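Local coordinates for TRAP solute Binding Protein (Uncultured marine bacterium, PDB 5I7I) that binds 3-hydroxybenzoate and probably serves as the extracytoplasmic solute-binding component of a TRAP transport system for aromatic acids, at residues A[28-33]-A[83-88]; A[74-79]-A[88-93]; A[119-124]-A[139-144]; A[131-136]-A[239-244]. All coordinates share one frame; numbering follows the deposited sequence.

Contact 1. Residues A[28-33]-A[83-88]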
loop_
_atom_site.group_PDB
_atom_site.type_symbol
_atom_site.label_atom_id
_atom_site.label_comp_id
_atom_site.label_asym_id
_atom_site.label_seq_id
_atom_site.Cartn_x
_atom_site.Cartn_y
_atom_site.Cartn_z
ATOM N N LYS A 28 8.647 -19.468 6.366
ATOM C CA LYS A 28 9.077 -18.282 7.099
ATOM C C LYS A 28 8.471 -17.045 6.463
ATOM O O LYS A 28 8.767 -16.732 5.303
ATOM C CB LYS A 28 10.598 -18.164 7.056
ATOM C CG LYS A 28 11.346 -19.327 7.677
ATOM C CD LYS A 28 12.842 -19.255 7.390
ATOM C CE LYS A 28 13.538 -20.531 7.773
ATOM N NZ LYS A 28 14.938 -20.570 7.247
ATOM N N PHE A 29 7.627 -16.345 7.213
ATOM C CA PHE A 29 7.046 -15.090 6.774
ATOM C C PHE A 29 7.797 -13.930 7.412
ATOM O O PHE A 29 8.015 -13.919 8.628
ATOM C CB PHE A 29 5.573 -15.001 7.170
ATOM C CG PHE A 29 4.988 -13.630 6.986
ATOM C CD1 PHE A 29 4.490 -13.213 5.751
ATOM C CD2 PHE A 29 4.981 -12.722 8.034
ATOM C CE1 PHE A 29 3.993 -11.942 5.602
ATOM C CE2 PHE A 29 4.486 -11.449 7.865
ATOM C CZ PHE A 29 3.995 -11.070 6.653
ATOM N N HIS A 30 8.134 -12.931 6.603
ATOM C CA HIS A 30 8.871 -11.770 7.083
ATOM C C HIS A 30 8.169 -10.486 6.645
ATOM O O HIS A 30 7.713 -10.383 5.505
ATOM C CB HIS A 30 10.304 -11.810 6.522
ATOM C CG HIS A 30 11.283 -11.016 7.318
ATOM N ND1 HIS A 30 12.451 -10.533 6.783
ATOM C CD2 HIS A 30 11.295 -10.655 8.625
ATOM C CE1 HIS A 30 13.140 -9.906 7.717
ATOM N NE2 HIS A 30 12.451 -9.953 8.845
ATOM N N SER A 31 8.082 -9.502 7.543
ATOM C CA SER A 31 7.540 -8.201 7.174
ATOM C C SER A 31 8.054 -7.155 8.150
ATOM O O SER A 31 8.664 -7.473 9.173
ATOM C CB SER A 31 6.020 -8.248 7.134
ATOM O OG SER A 31 5.490 -7.095 6.518
ATOM N N PHE A 32 7.781 -5.887 7.829
ATOM C CA PHE A 32 8.327 -4.759 8.582
ATOM C C PHE A 32 7.424 -4.207 9.689
ATOM O O PHE A 32 7.964 -3.723 10.692
ATOM C CB PHE A 32 8.782 -3.610 7.663
ATOM C CG PHE A 32 7.673 -2.972 6.876
ATOM C CD1 PHE A 32 6.925 -1.925 7.402
ATOM C CD2 PHE A 32 7.385 -3.415 5.608
ATOM C CE1 PHE A 32 5.882 -1.360 6.668
ATOM C CE2 PHE A 32 6.357 -2.858 4.880
ATOM C CZ PHE A 32 5.605 -1.826 5.402
ATOM N N PRO A 33 6.094 -4.195 9.571
ATOM C CA PRO A 33 5.301 -3.609 10.659
ATOM C C PRO A 33 5.425 -4.441 11.920
ATOM O O PRO A 33 5.712 -5.644 11.849
ATOM C CB PRO A 33 3.855 -3.645 10.122
ATOM C CG PRO A 33 3.987 -3.762 8.667
ATOM C CD PRO A 33 5.201 -4.631 8.480
ATOM N N GLY A 83 14.804 -16.626 -1.680
ATOM C CA GLY A 83 14.577 -17.753 -0.799
ATOM C C GLY A 83 15.154 -17.608 0.589
ATOM O O GLY A 83 15.193 -18.596 1.335
ATOM N N VAL A 84 15.637 -16.418 0.939
ATOM C CA VAL A 84 16.070 -16.141 2.306
ATOM C C VAL A 84 14.916 -16.368 3.266
ATOM O O VAL A 84 15.095 -16.874 4.381
ATOM C CB VAL A 84 16.609 -14.703 2.384
ATOM C CG1 VAL A 84 17.000 -14.339 3.809
ATOM C CG2 VAL A 84 17.769 -14.523 1.419
ATOM N N VAL A 85 13.720 -15.955 2.858
ATOM C CA VAL A 85 12.478 -16.227 3.558
ATOM C C VAL A 85 11.516 -16.754 2.505
ATOM O O VAL A 85 11.789 -16.706 1.311
ATOM C CB VAL A 85 11.904 -14.966 4.245
ATOM C CG1 VAL A 85 12.956 -14.367 5.175
ATOM C CG2 VAL A 85 11.418 -13.927 3.225
ATOM N N ASP A 86 10.369 -17.239 2.959
ATOM C CA ASP A 86 9.417 -17.883 2.071
ATOM C C ASP A 86 8.249 -17.006 1.666
ATOM O O ASP A 86 7.711 -17.183 0.572
ATOM C CB ASP A 86 8.880 -19.134 2.758
ATOM C CG ASP A 86 9.975 -20.114 3.048
ATOM O OD1 ASP A 86 10.691 -20.474 2.102
ATOM O OD2 ASP A 86 10.150 -20.476 4.214
ATOM N N ILE A 87 7.817 -16.088 2.519
ATOM C CA ILE A 87 6.661 -15.226 2.262
ATOM C C ILE A 87 6.969 -13.852 2.831
ATOM O O ILE A 87 7.554 -13.737 3.915
ATOM C CB ILE A 87 5.362 -15.762 2.913
ATOM C CG1 ILE A 87 5.111 -17.225 2.544
ATOM C CG2 ILE A 87 4.150 -14.888 2.533
ATOM C CD1 ILE A 87 3.962 -17.839 3.321
ATOM N N VAL A 88 6.561 -12.801 2.115
ATOM C CA VAL A 88 6.638 -11.444 2.639
ATOM C C VAL A 88 5.356 -10.694 2.345
ATOM O O VAL A 88 4.622 -10.995 1.404
ATOM C CB VAL A 88 7.843 -10.635 2.132
ATOM C CG1 VAL A 88 9.131 -11.365 2.476
ATOM C CG2 VAL A 88 7.723 -10.371 0.654
#

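Contact 2. Residues A[74-79]-A[88-93]. With 3HB (3-hydroxybenzoic acid), chain C.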
loop_
_atom_site.group_PDB
_atom_site.type_symbol
_atom_site.label_atom_id
_atom_site.label_comp_id
_atom_site.label_asym_id
_atom_site.label_seq_id
_atom_site.Cartn_x
_atom_site.Cartn_y
_atom_site.Cartn_z
ATOM N N PRO A 74 13.070 -2.344 2.355
ATOM C CA PRO A 74 13.195 -2.547 0.902
ATOM C C PRO A 74 13.762 -3.899 0.544
ATOM O O PRO A 74 13.577 -4.352 -0.588
ATOM C CB PRO A 74 14.120 -1.411 0.453
ATOM C CG PRO A 74 14.011 -0.399 1.515
ATOM C CD PRO A 74 13.862 -1.189 2.795
ATOM N N GLN A 75 14.440 -4.565 1.473
ATOM C CA GLN A 75 15.052 -5.852 1.175
ATOM C C GLN A 75 14.065 -7.012 1.192
ATOM O O GLN A 75 14.430 -8.102 0.736
ATOM C CB GLN A 75 16.188 -6.138 2.142
ATOM C CG GLN A 75 17.269 -5.115 2.110
ATOM C CD GLN A 75 18.364 -5.439 3.056
ATOM O OE1 GLN A 75 18.322 -5.037 4.215
ATOM N NE2 GLN A 75 19.344 -6.204 2.589
ATOM N N LEU A 76 12.846 -6.809 1.693
ATOM C CA LEU A 76 11.894 -7.911 1.766
ATOM C C LEU A 76 11.681 -8.568 0.407
ATOM O O LEU A 76 11.643 -9.800 0.309
ATOM C CB LEU A 76 10.569 -7.443 2.373
ATOM C CG LEU A 76 10.606 -7.131 3.867
ATOM C CD1 LEU A 76 9.379 -6.302 4.268
ATOM C CD2 LEU A 76 10.697 -8.419 4.666
ATOM N N VAL A 77 11.564 -7.784 -0.663
ATOM C CA VAL A 77 11.365 -8.390 -1.983
ATOM C C VAL A 77 12.572 -9.222 -2.393
ATOM O O VAL A 77 12.421 -10.258 -3.056
ATOM C CB VAL A 77 10.988 -7.359 -3.066
ATOM C CG1 VAL A 77 9.586 -6.838 -2.846
ATOM C CG2 VAL A 77 11.974 -6.210 -3.115
ATOM N N ASP A 78 13.785 -8.784 -2.044
ATOM C CA ASP A 78 14.966 -9.570 -2.385
ATOM C C ASP A 78 14.991 -10.865 -1.596
ATOM O O ASP A 78 15.275 -11.934 -2.147
ATOM C CB ASP A 78 16.241 -8.775 -2.102
ATOM C CG ASP A 78 16.335 -7.512 -2.919
ATOM O OD1 ASP A 78 15.773 -7.476 -4.035
ATOM O OD2 ASP A 78 16.987 -6.558 -2.441
ATOM N N GLN A 79 14.683 -10.782 -0.303
ATOM C CA GLN A 79 14.685 -11.961 0.561
ATOM C C GLN A 79 13.727 -13.027 0.044
ATOM O O GLN A 79 14.074 -14.216 -0.018
ATOM C CB GLN A 79 14.323 -11.564 1.985
ATOM C CG GLN A 79 15.375 -10.709 2.661
ATOM C CD GLN A 79 14.964 -10.263 4.034
ATOM O OE1 GLN A 79 13.787 -10.281 4.368
ATOM N NE2 GLN A 79 15.924 -9.831 4.834
ATOM N N VAL A 88 6.561 -12.801 2.115
ATOM C CA VAL A 88 6.638 -11.444 2.639
ATOM C C VAL A 88 5.356 -10.694 2.345
ATOM O O VAL A 88 4.622 -10.995 1.404
ATOM C CB VAL A 88 7.843 -10.635 2.132
ATOM C CG1 VAL A 88 9.131 -11.365 2.476
ATOM C CG2 VAL A 88 7.723 -10.371 0.654
ATOM N N TRP A 89 5.107 -9.682 3.184
ATOM C CA TRP A 89 4.151 -8.618 2.906
ATOM C C TRP A 89 4.934 -7.321 2.914
ATOM O O TRP A 89 5.678 -7.045 3.860
ATOM C CB TRP A 89 3.037 -8.591 3.950
ATOM C CG TRP A 89 1.975 -7.539 3.690
ATOM C CD1 TRP A 89 0.813 -7.718 3.021
ATOM C CD2 TRP A 89 1.979 -6.179 4.131
ATOM N NE1 TRP A 89 0.094 -6.552 2.991
ATOM C CE2 TRP A 89 0.788 -5.593 3.670
ATOM C CE3 TRP A 89 2.869 -5.401 4.864
ATOM C CZ2 TRP A 89 0.458 -4.266 3.931
ATOM C CZ3 TRP A 89 2.555 -4.081 5.101
ATOM C CH2 TRP A 89 1.363 -3.527 4.639
ATOM N N THR A 90 4.799 -6.531 1.852
ATOM C CA THR A 90 5.566 -5.299 1.800
ATOM C C THR A 90 4.862 -4.275 0.916
ATOM O O THR A 90 3.792 -4.527 0.369
ATOM C CB THR A 90 6.987 -5.604 1.327
ATOM O OG1 THR A 90 7.771 -4.424 1.511
ATOM C CG2 THR A 90 7.012 -6.037 -0.131
ATOM N N VAL A 91 5.482 -3.099 0.805
ATOM C CA VAL A 91 5.026 -2.021 -0.073
ATOM C C VAL A 91 5.888 -2.053 -1.327
ATOM O O VAL A 91 7.114 -1.955 -1.233
ATOM C CB VAL A 91 5.121 -0.651 0.626
ATOM C CG1 VAL A 91 4.770 0.485 -0.318
ATOM C CG2 VAL A 91 4.182 -0.568 1.852
ATOM N N ALA A 92 5.260 -2.190 -2.500
ATOM C CA ALA A 92 6.014 -2.351 -3.743
ATOM C C ALA A 92 6.989 -1.203 -3.950
ATOM O O ALA A 92 8.161 -1.412 -4.286
ATOM C CB ALA A 92 5.055 -2.409 -4.930
ATOM N N GLY A 93 6.519 0.022 -3.758
ATOM C CA GLY A 93 7.308 1.202 -4.001
ATOM C C GLY A 93 8.391 1.500 -2.990
ATOM O O GLY A 93 9.125 2.480 -3.161
HETATM C "C1'" 3HB C . 3.030 3.347 4.098
HETATM O "O1'" 3HB C . 2.499 4.460 3.852
HETATM O "O2'" 3HB C . 4.268 3.187 3.936
HETATM C C1 3HB C . 2.199 2.200 4.659
HETATM C C2 3HB C . 0.811 2.320 4.692
HETATM C C3 3HB C . 0.044 1.301 5.201
HETATM C C4 3HB C . 0.638 0.175 5.705
HETATM C C5 3HB C . 2.025 0.049 5.670
HETATM C C6 3HB C . 2.809 1.060 5.153
HETATM O O3 3HB C . -1.325 1.438 5.221
HETATM O O HOH W 1 10.207 -4.732 0.176
#

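Contact 3. Residues A[119-124]-A[139-144]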
loop_
_atom_site.group_PDB
_atom_site.type_symbol
_atom_site.label_atom_id
_atom_site.label_comp_id
_atom_site.label_asym_id
_atom_site.label_seq_id
_atom_site.Cartn_x
_atom_site.Cartn_y
_atom_site.Cartn_z
ATOM N N GLN A 119 -8.922 -5.491 -6.215
ATOM C CA GLN A 119 -9.270 -6.422 -7.282
ATOM C C GLN A 119 -8.716 -5.955 -8.623
ATOM O O GLN A 119 -8.227 -6.764 -9.422
ATOM C CB GLN A 119 -10.782 -6.566 -7.354
ATOM C CG GLN A 119 -11.334 -7.315 -6.181
ATOM C CD GLN A 119 -12.831 -7.357 -6.179
ATOM O OE1 GLN A 119 -13.443 -8.309 -6.667
ATOM N NE2 GLN A 119 -13.441 -6.290 -5.680
ATOM N N ALA A 120 -8.807 -4.652 -8.884
ATOM C CA ALA A 120 -8.228 -4.094 -10.096
ATOM C C ALA A 120 -6.734 -4.400 -10.166
ATOM O O ALA A 120 -6.238 -4.853 -11.197
ATOM C CB ALA A 120 -8.492 -2.589 -10.138
ATOM N N LEU A 121 -6.003 -4.162 -9.068
ATOM C CA LEU A 121 -4.571 -4.454 -9.032
ATOM C C LEU A 121 -4.295 -5.919 -9.328
ATOM O O LEU A 121 -3.365 -6.252 -10.074
ATOM C CB LEU A 121 -3.993 -4.115 -7.659
ATOM C CG LEU A 121 -3.484 -2.683 -7.537
ATOM C CD1 LEU A 121 -3.396 -2.275 -6.079
ATOM C CD2 LEU A 121 -2.123 -2.555 -8.223
ATOM N N GLN A 122 -5.044 -6.823 -8.693
ATOM C CA GLN A 122 -4.776 -8.242 -8.908
ATOM C C GLN A 122 -5.020 -8.649 -10.363
ATOM O O GLN A 122 -4.214 -9.373 -10.959
ATOM C CB GLN A 122 -5.610 -9.080 -7.947
ATOM C CG GLN A 122 -5.340 -10.575 -8.095
ATOM C CD GLN A 122 -3.947 -10.950 -7.663
ATOM O OE1 GLN A 122 -3.476 -10.493 -6.623
ATOM N NE2 GLN A 122 -3.276 -11.796 -8.444
ATOM N N GLU A 123 -6.133 -8.214 -10.954
ATOM C CA GLU A 123 -6.375 -8.573 -12.351
ATOM C C GLU A 123 -5.311 -7.971 -13.255
ATOM O O GLU A 123 -4.875 -8.590 -14.234
ATOM C CB GLU A 123 -7.778 -8.143 -12.801
ATOM C CG GLU A 123 -8.009 -8.449 -14.286
ATOM C CD GLU A 123 -9.420 -8.266 -14.778
ATOM O OE1 GLU A 123 -10.334 -8.079 -13.968
ATOM O OE2 GLU A 123 -9.616 -8.341 -16.013
ATOM N N TYR A 124 -4.882 -6.757 -12.937
ATOM C CA TYR A 124 -3.812 -6.097 -13.678
ATOM C C TYR A 124 -2.538 -6.934 -13.661
ATOM O O TYR A 124 -1.938 -7.196 -14.707
ATOM C CB TYR A 124 -3.598 -4.750 -13.006
ATOM C CG TYR A 124 -2.622 -3.747 -13.575
ATOM C CD1 TYR A 124 -2.927 -3.013 -14.702
ATOM C CD2 TYR A 124 -1.464 -3.419 -12.878
ATOM C CE1 TYR A 124 -2.069 -2.014 -15.167
ATOM C CE2 TYR A 124 -0.598 -2.437 -13.335
ATOM C CZ TYR A 124 -0.916 -1.733 -14.472
ATOM O OH TYR A 124 -0.073 -0.733 -14.914
ATOM N N LEU A 139 0.835 -14.196 -4.146
ATOM C CA LEU A 139 -0.324 -14.542 -3.335
ATOM C C LEU A 139 -1.429 -13.518 -3.548
ATOM O O LEU A 139 -2.550 -13.881 -3.921
ATOM C CB LEU A 139 0.049 -14.700 -1.858
ATOM C CG LEU A 139 1.174 -15.711 -1.592
ATOM C CD1 LEU A 139 1.542 -15.673 -0.128
ATOM C CD2 LEU A 139 0.780 -17.120 -2.030
ATOM N N ALA A 140 -1.130 -12.234 -3.375
ATOM C CA ALA A 140 -2.079 -11.206 -3.780
ATOM C C ALA A 140 -1.343 -9.896 -3.887
ATOM O O ALA A 140 -0.359 -9.664 -3.181
ATOM C CB ALA A 140 -3.216 -11.052 -2.770
ATOM N N VAL A 141 -1.831 -9.043 -4.779
ATOM C CA VAL A 141 -1.476 -7.633 -4.816
ATOM C C VAL A 141 -2.739 -6.840 -4.522
ATOM O O VAL A 141 -3.810 -7.146 -5.060
ATOM C CB VAL A 141 -0.898 -7.251 -6.186
ATOM C CG1 VAL A 141 -0.518 -5.778 -6.228
ATOM C CG2 VAL A 141 0.318 -8.107 -6.502
ATOM N N PHE A 142 -2.628 -5.880 -3.608
ATOM C CA PHE A 142 -3.781 -5.131 -3.131
ATOM C C PHE A 142 -3.283 -3.792 -2.601
ATOM O O PHE A 142 -2.122 -3.431 -2.802
ATOM C CB PHE A 142 -4.598 -5.954 -2.131
ATOM C CG PHE A 142 -3.848 -6.463 -0.929
ATOM C CD1 PHE A 142 -3.218 -7.702 -0.956
ATOM C CD2 PHE A 142 -3.821 -5.735 0.249
ATOM C CE1 PHE A 142 -2.599 -8.198 0.169
ATOM C CE2 PHE A 142 -3.204 -6.235 1.376
ATOM C CZ PHE A 142 -2.583 -7.462 1.321
ATOM N N CYS A 143 -4.156 -3.024 -1.952
ATOM C CA CYS A 143 -3.776 -1.677 -1.561
ATOM C C CYS A 143 -4.605 -1.246 -0.370
ATOM O O CYS A 143 -5.594 -1.886 -0.012
ATOM C CB CYS A 143 -3.934 -0.702 -2.729
ATOM S SG CYS A 143 -5.621 -0.545 -3.336
ATOM N N HIS A 144 -4.219 -0.115 0.205
ATOM C CA HIS A 144 -4.950 0.465 1.316
ATOM C C HIS A 144 -6.080 1.370 0.811
ATOM O O HIS A 144 -6.129 1.777 -0.352
ATOM C CB HIS A 144 -4.008 1.184 2.295
ATOM C CG HIS A 144 -3.127 2.262 1.717
ATOM N ND1 HIS A 144 -3.596 3.511 1.359
ATOM C CD2 HIS A 144 -1.778 2.311 1.553
ATOM C CE1 HIS A 144 -2.579 4.266 0.970
ATOM N NE2 HIS A 144 -1.464 3.571 1.095
#

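Contact 4. Residues A[131-136]-A[239-244]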
loop_
_atom_site.group_PDB
_atom_site.type_symbol
_atom_site.label_atom_id
_atom_site.label_comp_id
_atom_site.label_asym_id
_atom_site.label_seq_id
_atom_site.Cartn_x
_atom_site.Cartn_y
_atom_site.Cartn_z
ATOM N N SER A 131 4.705 -9.188 -15.881
ATOM C CA SER A 131 6.158 -9.242 -15.908
ATOM C C SER A 131 6.791 -8.654 -14.651
ATOM O O SER A 131 7.917 -9.029 -14.312
ATOM C CB SER A 131 6.689 -8.562 -17.164
ATOM O OG SER A 131 6.403 -7.171 -17.176
ATOM N N ASP A 132 6.112 -7.726 -13.974
ATOM C CA ASP A 132 6.662 -7.147 -12.754
ATOM C C ASP A 132 6.916 -8.210 -11.687
ATOM O O ASP A 132 7.833 -8.056 -10.881
ATOM C CB ASP A 132 5.704 -6.108 -12.184
ATOM C CG ASP A 132 5.856 -4.726 -12.811
ATOM O OD1 ASP A 132 6.570 -4.586 -13.823
ATOM O OD2 ASP A 132 5.214 -3.813 -12.254
ATOM N N LEU A 133 6.120 -9.275 -11.658
ATOM C CA LEU A 133 6.151 -10.237 -10.563
ATOM C C LEU A 133 6.504 -11.642 -11.034
ATOM O O LEU A 133 6.345 -12.605 -10.270
ATOM C CB LEU A 133 4.829 -10.189 -9.798
ATOM C CG LEU A 133 4.628 -8.839 -9.096
ATOM C CD1 LEU A 133 3.203 -8.669 -8.596
ATOM C CD2 LEU A 133 5.596 -8.697 -7.931
ATOM N N LYS A 134 7.011 -11.772 -12.264
ATOM C CA LYS A 134 7.340 -13.081 -12.823
ATOM C C LYS A 134 8.321 -13.872 -11.960
ATOM O O LYS A 134 8.333 -15.108 -12.033
ATOM C CB LYS A 134 7.871 -12.933 -14.258
ATOM C CG LYS A 134 9.198 -12.201 -14.380
ATOM C CD LYS A 134 9.694 -12.118 -15.816
ATOM C CE LYS A 134 11.097 -11.552 -15.852
ATOM N NZ LYS A 134 11.130 -10.191 -15.257
ATOM N N ASP A 135 9.144 -13.208 -11.148
ATOM C CA ASP A 135 10.150 -13.922 -10.368
ATOM C C ASP A 135 9.611 -14.444 -9.039
ATOM O O ASP A 135 10.389 -14.992 -8.254
ATOM C CB ASP A 135 11.384 -13.049 -10.100
ATOM C CG ASP A 135 12.148 -12.675 -11.375
ATOM O OD1 ASP A 135 12.003 -13.371 -12.400
ATOM O OD2 ASP A 135 12.907 -11.691 -11.322
ATOM N N TYR A 136 8.310 -14.278 -8.773
ATOM C CA TYR A 136 7.681 -14.617 -7.504
ATOM C C TYR A 136 6.453 -15.482 -7.745
ATOM O O TYR A 136 5.876 -15.507 -8.836
ATOM C CB TYR A 136 7.216 -13.348 -6.765
ATOM C CG TYR A 136 8.265 -12.267 -6.645
ATOM C CD1 TYR A 136 8.481 -11.379 -7.691
ATOM C CD2 TYR A 136 9.083 -12.164 -5.520
ATOM C CE1 TYR A 136 9.454 -10.399 -7.612
ATOM C CE2 TYR A 136 10.058 -11.175 -5.425
ATOM C CZ TYR A 136 10.240 -10.304 -6.481
ATOM O OH TYR A 136 11.179 -9.310 -6.425
ATOM N N LEU A 239 2.412 -5.868 -1.744
ATOM C CA LEU A 239 2.753 -7.151 -2.339
ATOM C C LEU A 239 2.733 -8.203 -1.247
ATOM O O LEU A 239 3.410 -8.059 -0.223
ATOM C CB LEU A 239 4.156 -7.120 -2.940
ATOM C CG LEU A 239 4.435 -5.992 -3.932
ATOM C CD1 LEU A 239 5.889 -6.029 -4.383
ATOM C CD2 LEU A 239 3.483 -6.099 -5.126
ATOM N N PHE A 240 1.987 -9.276 -1.492
ATOM C CA PHE A 240 1.960 -10.454 -0.626
ATOM C C PHE A 240 2.464 -11.585 -1.512
ATOM O O PHE A 240 1.766 -12.014 -2.436
ATOM C CB PHE A 240 0.544 -10.684 -0.106
ATOM C CG PHE A 240 0.417 -11.769 0.960
ATOM C CD1 PHE A 240 1.327 -11.909 1.997
ATOM C CD2 PHE A 240 -0.701 -12.611 0.936
ATOM C CE1 PHE A 240 1.127 -12.893 2.969
ATOM C CE2 PHE A 240 -0.884 -13.575 1.874
ATOM C CZ PHE A 240 0.027 -13.729 2.881
ATOM N N LEU A 241 3.716 -11.990 -1.291
ATOM C CA LEU A 241 4.462 -12.809 -2.236
ATOM C C LEU A 241 5.089 -14.006 -1.547
ATOM O O LEU A 241 5.480 -13.937 -0.382
ATOM C CB LEU A 241 5.626 -12.001 -2.826
ATOM C CG LEU A 241 5.281 -10.686 -3.516
ATOM C CD1 LEU A 241 6.568 -10.040 -3.980
ATOM C CD2 LEU A 241 4.343 -10.911 -4.667
ATOM N N MET A 242 5.205 -15.100 -2.297
ATOM C CA MET A 242 5.873 -16.305 -1.838
ATOM C C MET A 242 7.050 -16.590 -2.759
ATOM O O MET A 242 7.024 -16.292 -3.962
ATOM C CB MET A 242 4.888 -17.473 -1.879
ATOM C CG MET A 242 5.439 -18.796 -1.364
ATOM S SD MET A 242 4.165 -20.044 -1.227
ATOM C CE MET A 242 3.470 -19.719 0.371
ATOM N N ASN A 243 8.084 -17.200 -2.194
ATOM C CA ASN A 243 9.217 -17.622 -3.003
ATOM C C ASN A 243 8.762 -18.661 -4.021
ATOM O O ASN A 243 8.059 -19.620 -3.683
ATOM C CB ASN A 243 10.290 -18.204 -2.095
ATOM C CG ASN A 243 11.456 -18.791 -2.874
ATOM O OD1 ASN A 243 11.557 -19.998 -3.047
ATOM N ND2 ASN A 243 12.336 -17.928 -3.351
ATOM N N LYS A 244 9.165 -18.466 -5.277
ATOM C CA LYS A 244 8.683 -19.322 -6.354
ATOM C C LYS A 244 9.149 -20.758 -6.169
ATOM O O LYS A 244 8.350 -21.690 -6.270
ATOM C CB LYS A 244 9.157 -18.760 -7.695
ATOM C CG LYS A 244 8.467 -19.330 -8.921
ATOM C CD LYS A 244 8.716 -18.429 -10.124
ATOM C CE LYS A 244 7.720 -18.681 -11.235
ATOM N NZ LYS A 244 8.004 -17.777 -12.383
HETATM O O HOH W 2 11.067 -16.316 -5.987
#

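Contact 1. Residues A[28-33]-A[83-88]
D86 folds its carboxylate over to the backbone of K28, where OD2, using its anti lone pair, takes K28 N in a nearly straight bond (2.8 Å, 175° at the hydrogen). CG of D86 sits beside its own backbone N (chi1 -61°), which turns the short acid toward that amide. A valine in its place would probably leave K28 N without this acceptor and let the beginning of the pairing fray. The carbonyl O of K28 is gripped twice, by D86 N at 2.9 Å and I87 N at 3.0 Å. These bonds start the parallel pairing of strands 25-31 and 87-91 in an alpha/beta lobe; the chain reaches strand 87-91 from strand 59-64 by way of helix 76-82, passing strand 25-31. H30 N continues it to I87 O at 2.9 Å. On one face F29 and I87 stand at about a right angle, the in-plane edge of the phenyl ring, at CD1, meeting I87 CG2 at 3.6 Å; both apolar groups pack under helix 38-54. On the other face H30 CB lies 3.9 Å from V85 CG1, while the imidazole leads off and its ND1 is hydrogen-bonded to Q79 OE1.

Contact 2. Residues A[74-79]-A[88-93]
W89, whose carbonyl O lies 3.8 Å from L76 CD1, turns an edge of its indole to the bound 3-hydroxybenzoate: W89 CH2 is 3.8 Å from ligand C5, and ligand C4 lies in the plane of the indole. The rings of F238 and F142 also meet this indole, with their planes inclined to it. The contact is a helix lying on a sheet of an alpha/beta lobe, with helix 76-82 packed against strand 87-91. Alternation along the strand divides the work: V88 and T90 point to the helix, whereas W89 points away from it, toward the pocket. V91 joins W89 there, placing CG2 3.9 Å from ligand C6; Y94, R168 and E210 supply hydrogen bonds to the ligand. On the helix side L76 is the main wedge, its branched end suited to a buried gap between two strand side chains. Its CD2 meets V88 CG1 at 4.0 Å, crossing obliquely, and L76 and T90 slide past each other in opposite directions, L76 CD1 lying 3.7 Å from T90 OG1. V77 stands at about a right angle to T90, CG1 against CG2 at 3.8 Å. Threonine serves two neighbours: with OG1 turned opposite its backbone N (chi1 -170°), the methyl packs on V77 and the hydroxyl reaches a water. That water lies 2.8 Å from T90 OG1 and accepts a weak hydrogen bond from V77 N at 3.4 Å.

Contact 3. Residues A[119-124]-A[139-144]
A glutamine side chain on a helix, Q122, stands in for a strand partner: its OE1 accepts from V141 N at 2.9 Å, with the N-H nearly straight (164°) and the donor close to the axis of the amide carbonyl. Strand 136-143 is outermost in the five-strand sheet of its lobe, and helix 114-126 packs over it, the local axes of 119-124 and 139-143 running at 135°. Just before the bonded amide, L139 and A140 both face F240 in a classic beta bulge. Q122 reaches the strand because CG lies opposite its backbone N (chi1 -178°) and the chain bends at chi2, bringing OE1 inward to touch A140 CA at 3.2 Å; its NE2 is held by D126 OD1, which fixes the turn of the amide. A leucine here would probably leave V141 N without this acceptor and D126 OD1 without this donor. L121 provides the apolar half of the contact. It crosses V141 at about a right angle, CB against CG1 at 4.1 Å, one branched side chain against another. The small side chain of C143 leaves room for the leucine tip, and L121 CD1 rests 3.7 Å from C143 CB and 3.7 Å from F142 O.

Contact 4. Residues A[131-136]-A[239-244]
The type I turn from L133 to Y136, which leads into the edge strand 136-143, leans on the end of strand 237-243 through L241 and K244. The turn is closed by Y136 N bonding L133 O at 3.0 Å. L241 then lays its CD1 over one face of the Y136 ring, a CH-pi contact with the methyl carbon 3.9 Å from the ring centroid and 23° off the normal, displaced toward Y136 CD2. Leucine suits this place because its two methyls can serve two partners: while CD1 covers the tyrosine, L241 CD2 meets L133 CD2 at 4.1 Å, the two leucines crossing at about a right angle. L239, two residues earlier on the same strand face, adds its CD2 to L133 CD1 at 4.3 Å. This apolar layer lies on one side of the mixed sheet, where strands 136-143 and 237-243 run antiparallel, and helix 76-82 also packs on Y136 and L239. N243 is the N-cap of the helix that begins at K244, its OD1 holding K246 N. K244, extended from a CG set opposite its backbone N (chi1 -166°), reaches back along the turn so that NZ donates to K134 O at 2.7 Å, almost in line with the carbonyl. One water bridges the same ends, donating to D135 O at 2.7 Å and accepting from K244 N at 3.0 Å.

In the fold
All four contacts belong to one five-strand mixed sheet and the helices on it. Contacts 1 and 2 share V88 on strand 87-91, with centres about 8 Å apart, and their segments alternate along the chain. Contacts 3 and 4 come later, likewise alternate, and have centres about 13 Å apart; contact 4 brings in strand 237-243, which sits between strands 87-91 and 136-143. The backbone bond V88 N to L241 O ties the first pair to contact 4, and F240 N to A140 O joins contacts 4 and 3, although contacts 1 and 3 have centres about 19 Å apart. Late chain returns to complete an early sheet, whose strand 87-91 brings W89 and V91 to the ligand.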